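Local coordinates for cysteine hydrolase (PDB 6V98), which is a type VI secretion system effector of Vibrio cholerae, probably acting as a cysteine hydrolase of the papain-like peptidase clan on targets in rival cells, at residues 2-16 against 108-122. Residues are numbered along the deposited sequence; the frame is centred on the assembly and turned at random.
Sequences GNDDFLIPVVFPDYL and GQEGRISGVVLRGKF
Phe6 faces Arg119 and Leu7 faces Leu118 where strands 5-12 and 113-120 run antiparallel in the middle of the seven-stranded sheet, with strand 44-50 on the other edge of 5-12. Paired backbone bonds join Leu7 to Leu118 and Val11 to Ser114; between them the proline nitrogen of Pro9 offers no N-H, and the link there is a single weak bond from Val116 N to Pro9 O. The Pro9 ring instead lays CD and CG against Val116 CG2.

Arg119 is bent at chi2 and chi3 (-64° and -63°), which brings its guanidinium across to strand 5-12, flat over one face of the Phe6 ring, centres 3.7 Å apart and planes 7° apart, a cation-pi stack. In its own plane the same group donates from NE to Asp5 O at 3.0 Å and from NH2 to Asp4 O at 2.9 Å, both donors standing above the carbonyl planes. On the sheet face of Leu7 and Leu118, Asp5 OD2 accepts Phe122 N at 2.9 Å through its anti lone pair and also takes Phe123 N, so that one carboxylate oxygen receives two backbone N-H groups where helix 123-134 begins, with Phe122 at its N-cap position.

At the far end Gly108 CA sits over the centre of the Phe12 ring, 3.6 Å from its centroid. Gln109 reaches across Tyr15, NE2 above the ring, and grips the Leu16 backbone twice: Leu16 N donates to OE1 at 2.9 Å and NE2 donates to Leu16 O at 3.1 Å. Arg112 NE meets Asp14 OD2 in a salt bridge at 3.2 Å, its guanidinium face resting on Pro13 CG.

Stacking and in-plane bonds together fix the rotation of the Arg119 guanidinium, and its charge would probably polarise the Asp4 and Asp5 carbonyls where the strand begins.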
loop_
_atom_site.group_PDB
_atom_site.type_symbol
_atom_site.label_atom_id
_atom_site.label_comp_id
_atom_site.label_asym_id
_atom_site.label_seq_id
_atom_site.Cartn_x
_atom_site.Cartn_y
_atom_site.Cartn_z
ATOM N N GLY A 2 20.536 -10.044 -6.954
ATOM C CA GLY A 2 19.505 -10.194 -7.962
ATOM C C GLY A 2 18.150 -10.586 -7.416
ATOM O O GLY A 2 17.291 -11.020 -8.187
ATOM N N ASN A 3 17.940 -10.455 -6.104
ATOM C CA ASN A 3 16.671 -10.830 -5.488
ATOM C C ASN A 3 15.586 -9.844 -5.892
ATOM O O ASN A 3 15.798 -8.629 -5.843
ATOM C CB ASN A 3 16.819 -10.862 -3.965
ATOM C CG ASN A 3 15.606 -11.454 -3.261
ATOM O OD1 ASN A 3 15.051 -12.467 -3.693
ATOM N ND2 ASN A 3 15.183 -10.812 -2.170
ATOM N N ASP A 4 14.427 -10.371 -6.301
ATOM C CA ASP A 4 13.306 -9.529 -6.709
ATOM C C ASP A 4 12.893 -8.576 -5.590
ATOM O O ASP A 4 12.952 -8.905 -4.405
ATOM C CB ASP A 4 12.100 -10.391 -7.095
ATOM C CG ASP A 4 12.103 -10.789 -8.560
ATOM O OD1 ASP A 4 12.889 -10.217 -9.332
ATOM O OD2 ASP A 4 11.317 -11.679 -8.932
ATOM N N ASP A 5 12.450 -7.381 -5.984
ATOM C CA ASP A 5 11.878 -6.447 -5.035
ATOM C C ASP A 5 10.505 -6.936 -4.583
ATOM O O ASP A 5 9.949 -7.901 -5.122
ATOM C CB ASP A 5 11.775 -5.059 -5.663
ATOM C CG ASP A 5 13.111 -4.571 -6.194
ATOM O OD1 ASP A 5 14.113 -4.627 -5.438
ATOM O OD2 ASP A 5 13.164 -4.145 -7.362
ATOM N N PHE A 6 9.951 -6.241 -3.591
ATOM C CA PHE A 6 8.651 -6.556 -3.020
ATOM C C PHE A 6 7.747 -5.340 -3.131
ATOM O O PHE A 6 8.170 -4.217 -2.838
ATOM C CB PHE A 6 8.734 -6.934 -1.528
ATOM C CG PHE A 6 9.654 -8.091 -1.213
ATOM C CD1 PHE A 6 11.026 -7.926 -1.222
ATOM C CD2 PHE A 6 9.132 -9.326 -0.846
ATOM C CE1 PHE A 6 11.877 -8.994 -0.891
ATOM C CE2 PHE A 6 9.972 -10.400 -0.520
ATOM C CZ PHE A 6 11.340 -10.228 -0.549
ATOM N N LEU A 7 6.506 -5.572 -3.552
ATOM C CA LEU A 7 5.435 -4.581 -3.459
ATOM C C LEU A 7 4.284 -5.241 -2.709
ATOM O O LEU A 7 3.772 -6.280 -3.142
ATOM C CB LEU A 7 4.984 -4.089 -4.843
ATOM C CG LEU A 7 4.183 -2.780 -4.820
ATOM C CD1 LEU A 7 5.122 -1.604 -4.524
ATOM C CD2 LEU A 7 3.437 -2.551 -6.141
ATOM N N ILE A 8 3.907 -4.660 -1.574
ATOM C CA ILE A 8 2.905 -5.252 -0.695
ATOM C C ILE A 8 1.759 -4.265 -0.542
ATOM O O ILE A 8 1.779 -3.430 0.380
ATOM C CB ILE A 8 3.504 -5.624 0.671
ATOM C CG1 ILE A 8 4.754 -6.482 0.479
ATOM C CG2 ILE A 8 2.476 -6.348 1.533
ATOM C CD1 ILE A 8 5.424 -6.864 1.786
ATOM N N PRO A 9 0.778 -4.289 -1.442
ATOM C CA PRO A 9 -0.480 -3.587 -1.181
ATOM C C PRO A 9 -1.047 -4.073 0.138
ATOM O O PRO A 9 -1.087 -5.276 0.403
ATOM C CB PRO A 9 -1.366 -3.991 -2.368
ATOM C CG PRO A 9 -0.387 -4.377 -3.473
ATOM C CD PRO A 9 0.767 -5.013 -2.724
ATOM N N VAL A 10 -1.471 -3.133 0.982
ATOM C CA VAL A 10 -2.067 -3.465 2.274
ATOM C C VAL A 10 -3.413 -2.761 2.370
ATOM O O VAL A 10 -3.523 -1.581 2.027
ATOM C CB VAL A 10 -1.139 -3.090 3.450
ATOM C CG1 VAL A 10 0.124 -3.975 3.415
ATOM C CG2 VAL A 10 -0.745 -1.621 3.407
ATOM N N VAL A 11 -4.439 -3.490 2.804
ATOM C CA VAL A 11 -5.760 -2.934 3.050
ATOM C C VAL A 11 -6.101 -3.157 4.516
ATOM O O VAL A 11 -5.764 -4.196 5.094
ATOM C CB VAL A 11 -6.824 -3.569 2.126
ATOM C CG1 VAL A 11 -8.225 -3.112 2.510
ATOM C CG2 VAL A 11 -6.529 -3.211 0.655
ATOM N N PHE A 12 -6.743 -2.163 5.120
ATOM C CA PHE A 12 -7.207 -2.221 6.502
ATOM C C PHE A 12 -8.714 -2.370 6.417
ATOM O O PHE A 12 -9.436 -1.368 6.363
ATOM C CB PHE A 12 -6.815 -0.947 7.257
ATOM C CG PHE A 12 -5.360 -0.569 7.085
ATOM C CD1 PHE A 12 -4.974 0.347 6.111
ATOM C CD2 PHE A 12 -4.380 -1.149 7.892
ATOM C CE1 PHE A 12 -3.637 0.682 5.945
ATOM C CE2 PHE A 12 -3.050 -0.816 7.746
ATOM C CZ PHE A 12 -2.674 0.102 6.765
ATOM N N PRO A 13 -9.244 -3.595 6.369
ATOM C CA PRO A 13 -10.668 -3.759 6.031
ATOM C C PRO A 13 -11.612 -3.231 7.089
ATOM O O PRO A 13 -12.787 -3.001 6.781
ATOM C CB PRO A 13 -10.829 -5.277 5.868
ATOM C CG PRO A 13 -9.469 -5.870 6.051
ATOM C CD PRO A 13 -8.622 -4.872 6.750
ATOM N N ASP A 14 -11.151 -3.051 8.324
ATOM C CA ASP A 14 -12.004 -2.587 9.408
ATOM C C ASP A 14 -11.859 -1.094 9.671
ATOM O O ASP A 14 -12.424 -0.587 10.646
ATOM C CB ASP A 14 -11.706 -3.385 10.669
ATOM C CG ASP A 14 -11.970 -4.860 10.478
ATOM O OD1 ASP A 14 -12.999 -5.198 9.852
ATOM O OD2 ASP A 14 -11.148 -5.672 10.935
ATOM N N TYR A 15 -11.105 -0.402 8.824
ATOM C CA TYR A 15 -10.915 1.042 8.899
ATOM C C TYR A 15 -12.241 1.758 8.682
ATOM O O TYR A 15 -13.016 1.395 7.795
ATOM C CB TYR A 15 -9.906 1.432 7.822
ATOM C CG TYR A 15 -9.400 2.848 7.783
ATOM C CD1 TYR A 15 -8.135 3.152 8.266
ATOM C CD2 TYR A 15 -10.145 3.859 7.196
ATOM C CE1 TYR A 15 -7.635 4.429 8.194
ATOM C CE2 TYR A 15 -9.655 5.150 7.124
ATOM C CZ TYR A 15 -8.400 5.427 7.621
ATOM O OH TYR A 15 -7.909 6.706 7.557
ATOM N N LEU A 16 -12.503 2.788 9.485
ATOM C CA LEU A 16 -13.789 3.472 9.461
ATOM C C LEU A 16 -13.624 4.840 8.821
ATOM O O LEU A 16 -12.799 5.641 9.269
ATOM C CB LEU A 16 -14.368 3.611 10.869
ATOM C CG LEU A 16 -14.879 2.298 11.469
ATOM C CD1 LEU A 16 -15.152 2.438 12.949
ATOM C CD2 LEU A 16 -16.121 1.832 10.732
ATOM N N GLY A 108 -3.482 2.833 9.898
ATOM C CA GLY A 108 -4.536 1.850 9.771
ATOM C C GLY A 108 -5.496 1.699 10.931
ATOM O O GLY A 108 -6.157 0.659 11.031
ATOM N N GLN A 109 -5.597 2.708 11.804
ATOM C CA GLN A 109 -6.547 2.695 12.920
ATOM C C GLN A 109 -6.341 1.476 13.823
ATOM O O GLN A 109 -7.278 0.991 14.479
ATOM C CB GLN A 109 -7.994 2.766 12.417
ATOM C CG GLN A 109 -8.310 4.106 11.740
ATOM C CD GLN A 109 -9.771 4.257 11.361
ATOM O OE1 GLN A 109 -10.582 3.366 11.602
ATOM N NE2 GLN A 109 -10.109 5.389 10.730
ATOM N N GLU A 110 -5.107 0.980 13.858
ATOM C CA GLU A 110 -4.724 -0.122 14.730
ATOM C C GLU A 110 -5.572 -1.352 14.445
ATOM O O GLU A 110 -5.935 -2.103 15.350
ATOM C CB GLU A 110 -4.808 0.278 16.209
ATOM C CG GLU A 110 -3.827 1.376 16.597
ATOM C CD GLU A 110 -4.061 1.882 18.004
ATOM O OE1 GLU A 110 -4.932 2.745 18.188
ATOM O OE2 GLU A 110 -3.400 1.378 18.924
ATOM N N GLY A 111 -5.894 -1.560 13.164
ATOM C CA GLY A 111 -6.671 -2.697 12.742
ATOM C C GLY A 111 -5.829 -3.728 12.001
ATOM O O GLY A 111 -4.632 -3.555 11.761
ATOM N N ARG A 112 -6.501 -4.810 11.619
ATOM C CA ARG A 112 -5.838 -5.884 10.894
ATOM C C ARG A 112 -5.539 -5.457 9.462
ATOM O O ARG A 112 -6.118 -4.505 8.932
ATOM C CB ARG A 112 -6.693 -7.160 10.881
ATOM C CG ARG A 112 -7.906 -7.112 9.943
ATOM C CD ARG A 112 -8.833 -8.307 10.149
ATOM N NE ARG A 112 -10.082 -8.205 9.381
ATOM C CZ ARG A 112 -10.280 -8.769 8.190
ATOM N NH1 ARG A 112 -9.310 -9.468 7.603
ATOM N NH2 ARG A 112 -11.450 -8.640 7.579
ATOM N N ILE A 113 -4.628 -6.196 8.831
ATOM C CA ILE A 113 -4.196 -5.934 7.463
ATOM C C ILE A 113 -4.536 -7.146 6.613
ATOM O O ILE A 113 -4.310 -8.285 7.035
ATOM C CB ILE A 113 -2.689 -5.627 7.409
ATOM C CG1 ILE A 113 -2.400 -4.311 8.134
ATOM C CG2 ILE A 113 -2.168 -5.629 5.943
ATOM C CD1 ILE A 113 -0.951 -3.946 8.209
ATOM N N SER A 114 -5.122 -6.902 5.442
ATOM C CA SER A 114 -5.193 -7.873 4.357
ATOM C C SER A 114 -4.281 -7.384 3.241
ATOM O O SER A 114 -4.422 -6.246 2.800
ATOM C CB SER A 114 -6.625 -8.015 3.829
ATOM O OG SER A 114 -7.520 -8.485 4.822
ATOM N N GLY A 115 -3.348 -8.231 2.778
ATOM C CA GLY A 115 -2.406 -7.806 1.762
ATOM C C GLY A 115 -2.138 -8.887 0.730
ATOM O O GLY A 115 -2.605 -10.023 0.846
ATOM N N VAL A 116 -1.399 -8.497 -0.304
ATOM C CA VAL A 116 -0.801 -9.430 -1.252
ATOM C C VAL A 116 0.673 -9.092 -1.357
ATOM O O VAL A 116 1.079 -7.944 -1.147
ATOM C CB VAL A 116 -1.467 -9.386 -2.651
ATOM C CG1 VAL A 116 -2.902 -9.870 -2.563
ATOM C CG2 VAL A 116 -1.383 -7.965 -3.262
ATOM N N VAL A 117 1.479 -10.089 -1.706
ATOM C CA VAL A 117 2.919 -9.909 -1.838
ATOM C C VAL A 117 3.277 -10.110 -3.301
ATOM O O VAL A 117 3.148 -11.216 -3.836
ATOM C CB VAL A 117 3.699 -10.870 -0.934
ATOM C CG1 VAL A 117 5.177 -10.623 -1.075
ATOM C CG2 VAL A 117 3.249 -10.705 0.533
ATOM N N LEU A 118 3.742 -9.044 -3.945
ATOM C CA LEU A 118 4.073 -9.049 -5.361
ATOM C C LEU A 118 5.577 -8.916 -5.514
ATOM O O LEU A 118 6.232 -8.244 -4.717
ATOM C CB LEU A 118 3.388 -7.886 -6.087
ATOM C CG LEU A 118 1.914 -7.665 -5.783
ATOM C CD1 LEU A 118 1.435 -6.420 -6.477
ATOM C CD2 LEU A 118 1.103 -8.893 -6.194
ATOM N N ARG A 119 6.119 -9.536 -6.557
ATOM C CA ARG A 119 7.564 -9.580 -6.746
ATOM C C ARG A 119 7.947 -9.171 -8.161
ATOM O O ARG A 119 7.269 -9.523 -9.130
ATOM C CB ARG A 119 8.115 -10.990 -6.459
ATOM C CG ARG A 119 7.821 -11.508 -5.050
ATOM C CD ARG A 119 8.486 -10.675 -3.956
ATOM N NE ARG A 119 9.949 -10.683 -4.015
ATOM C CZ ARG A 119 10.713 -11.696 -3.604
ATOM N NH1 ARG A 119 10.162 -12.798 -3.118
ATOM N NH2 ARG A 119 12.033 -11.610 -3.682
ATOM N N GLY A 120 9.079 -8.492 -8.277
ATOM C CA GLY A 120 9.611 -8.126 -9.573
ATOM C C GLY A 120 10.790 -7.199 -9.385
ATOM O O GLY A 120 11.177 -6.870 -8.260
ATOM N N LYS A 121 11.369 -6.784 -10.512
ATOM C CA LYS A 121 12.469 -5.820 -10.497
ATOM C C LYS A 121 11.868 -4.454 -10.786
ATOM O O LYS A 121 11.604 -4.119 -11.943
ATOM C CB LYS A 121 13.545 -6.188 -11.514
ATOM C CG LYS A 121 14.219 -7.530 -11.244
ATOM C CD LYS A 121 15.030 -7.475 -9.954
ATOM C CE LYS A 121 15.704 -8.801 -9.636
ATOM N NZ LYS A 121 15.552 -9.825 -10.702
ATOM N N PHE A 122 11.635 -3.659 -9.735
ATOM C CA PHE A 122 10.948 -2.395 -9.958
ATOM C C PHE A 122 11.178 -1.343 -8.881
ATOM O O PHE A 122 10.485 -0.323 -8.884
ATOM C CB PHE A 122 9.439 -2.636 -10.095
ATOM C CG PHE A 122 8.865 -3.497 -9.018
ATOM C CD1 PHE A 122 8.905 -3.096 -7.686
ATOM C CD2 PHE A 122 8.285 -4.709 -9.326
ATOM C CE1 PHE A 122 8.395 -3.900 -6.683
ATOM C CE2 PHE A 122 7.766 -5.518 -8.320
ATOM C CZ PHE A 122 7.812 -5.106 -7.002
HETATM O O HOH W 1 9.084 -12.121 -10.372
HETATM O O HOH W 2 -8.354 -3.140 9.404
HETATM O O HOH W 3 -9.145 -5.132 12.697
HETATM O O HOH W 4 -11.368 1.072 12.905
HETATM O O HOH W 5 -7.414 7.299 10.323
#